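Odorant-binding protein 1F (Rattus norvegicus, PDB 3FIQ) is a lipocalin of the nasal epithelium that binds a wide variety of small odorant molecules. Local coordinates at residues 21-26 / 112-117. Sequence-based numbering, arbitrary orientation.
Sequences IVADNV and TNVILV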
# COMPACT_ATOMS: atom_id res chain seq x y z
N ILE A 21 -3.10 6.84 -1.34
CA ILE A 21 -3.08 5.79 -2.36
C ILE A 21 -3.41 6.44 -3.69
O ILE A 21 -4.35 7.19 -3.77
CB ILE A 21 -4.13 4.69 -2.10
CG1 ILE A 21 -4.07 4.15 -0.70
CG2 ILE A 21 -4.01 3.58 -3.09
CD1 ILE A 21 -5.18 3.15 -0.36
N VAL A 22 -2.68 6.10 -4.76
CA VAL A 22 -3.07 6.59 -6.07
C VAL A 22 -3.12 5.41 -7.03
O VAL A 22 -2.32 4.48 -6.91
CB VAL A 22 -2.16 7.66 -6.53
CG1 VAL A 22 -0.82 7.19 -6.75
CG2 VAL A 22 -2.72 8.36 -7.81
N ALA A 23 -4.08 5.35 -7.94
CA ALA A 23 -4.21 4.18 -8.80
C ALA A 23 -4.80 4.60 -10.14
O ALA A 23 -5.40 5.66 -10.22
CB ALA A 23 -5.10 3.13 -8.18
N ASP A 24 -4.58 3.82 -11.20
CA ASP A 24 -5.14 4.19 -12.49
C ASP A 24 -6.58 3.82 -12.71
O ASP A 24 -7.17 4.32 -13.67
CB ASP A 24 -4.28 3.63 -13.65
CG ASP A 24 -4.10 2.18 -13.61
OD1 ASP A 24 -4.50 1.51 -12.66
OD2 ASP A 24 -3.43 1.67 -14.56
N ASN A 25 -7.17 3.01 -11.84
CA ASN A 25 -8.61 2.70 -11.81
C ASN A 25 -9.13 3.27 -10.48
O ASN A 25 -8.97 2.68 -9.41
CB ASN A 25 -8.88 1.20 -11.92
CG ASN A 25 -8.59 0.63 -13.29
OD1 ASN A 25 -7.90 -0.41 -13.44
ND2 ASN A 25 -9.03 1.35 -14.33
N VAL A 26 -9.73 4.46 -10.50
CA VAL A 26 -9.97 5.16 -9.24
C VAL A 26 -10.97 4.46 -8.35
O VAL A 26 -10.90 4.59 -7.12
CB VAL A 26 -10.41 6.66 -9.47
CG1 VAL A 26 -11.71 6.74 -10.07
CG2 VAL A 26 -10.32 7.44 -8.19
N THR A 112 -4.96 -3.08 -12.32
CA THR A 112 -4.86 -1.80 -11.69
C THR A 112 -3.43 -1.64 -11.14
O THR A 112 -2.89 -2.50 -10.45
CB THR A 112 -5.86 -1.65 -10.52
OG1 THR A 112 -7.19 -1.96 -10.97
CG2 THR A 112 -5.87 -0.25 -9.89
N ASN A 113 -2.83 -0.53 -11.51
CA ASN A 113 -1.53 -0.08 -11.00
C ASN A 113 -1.73 0.89 -9.85
O ASN A 113 -2.43 1.86 -10.01
CB ASN A 113 -0.71 0.53 -12.14
CG ASN A 113 -0.00 -0.57 -12.95
OD1 ASN A 113 1.14 -0.89 -12.70
ND2 ASN A 113 -0.71 -1.19 -13.86
N VAL A 114 -1.02 0.68 -8.75
CA VAL A 114 -1.24 1.39 -7.49
C VAL A 114 0.09 1.82 -6.89
O VAL A 114 1.07 1.09 -6.92
CB VAL A 114 -1.93 0.46 -6.48
CG1 VAL A 114 -2.27 1.22 -5.18
CG2 VAL A 114 -3.19 -0.20 -7.04
N ILE A 115 0.14 3.03 -6.36
CA ILE A 115 1.18 3.45 -5.46
C ILE A 115 0.50 3.72 -4.13
O ILE A 115 -0.47 4.45 -4.07
CB ILE A 115 2.03 4.63 -5.94
CG1 ILE A 115 2.68 4.23 -7.24
CG2 ILE A 115 3.07 5.04 -4.82
CD1 ILE A 115 3.39 5.49 -7.94
N LEU A 116 0.97 3.05 -3.08
CA LEU A 116 0.44 3.24 -1.74
C LEU A 116 1.56 3.75 -0.83
O LEU A 116 2.67 3.22 -0.82
CB LEU A 116 -0.10 1.88 -1.19
CG LEU A 116 -0.68 1.99 0.22
CD1 LEU A 116 -1.81 1.00 0.36
CD2 LEU A 116 0.30 1.64 1.26
N VAL A 117 1.30 4.83 -0.09
CA VAL A 117 2.26 5.39 0.83
C VAL A 117 1.92 5.01 2.25
O VAL A 117 0.84 5.37 2.77
CB VAL A 117 2.21 6.95 0.70
CG1 VAL A 117 3.18 7.59 1.68
CG2 VAL A 117 2.54 7.41 -0.70
O HOH W 1 -3.47 -0.88 -15.04
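Val22 and Ile115 face each other as an antiparallel hydrogen-bonded pair: Val22 N donates a hydrogen bond to Ile115 O at 2.8 Å, and Ile115 N donates one back to Val22 O at 2.9 Å. Two residues further on, Asp24 N donates a hydrogen bond to Asn113 O at 3.1 Å. Strand 14-23 has ended by then and Asp24 O has turned away from Asn113 N; the carboxylate of Asp24 accepts from that N-H instead. Its CG stands between the backbone N and the carbonyl carbon (chi1 57°), which swings OD1 across to Asn113 N at 2.9 Å, met on the syn side but 34° out of the carboxylate plane. The other oxygen, OD2, accepts a hydrogen bond from a water that in turn accepts one from Asn113 ND2, linking two flat groups set almost perpendicular. Replacing Asp24 by alanine would probably leave Asn113 N without this acceptor and the bridging water without the oxygen it donates to.

Packing continues on both faces of the sheet. Ile21, Ala23, Val114 and Leu116 share one: Ile21 CG2 lies alongside Val114 CG1 at 3.6 Å, while Ile21 CG1 runs beside Leu116 CD1 at 4.0 Å. On the reverse face Val22 CG1 rests against Ile115 CB at 3.9 Å.

The pairing joins the first long strand of the lipocalin barrel to strand 111-119, the last of its up-and-down meander, and closes the barrel. Strand 97-105 flanks 111-119 on its other edge, Gln147 of strand 147-148 pairs with Ile21 through backbone hydrogen bonding, and Ile115 packs against Leu132 and Leu135 of helix 126-138.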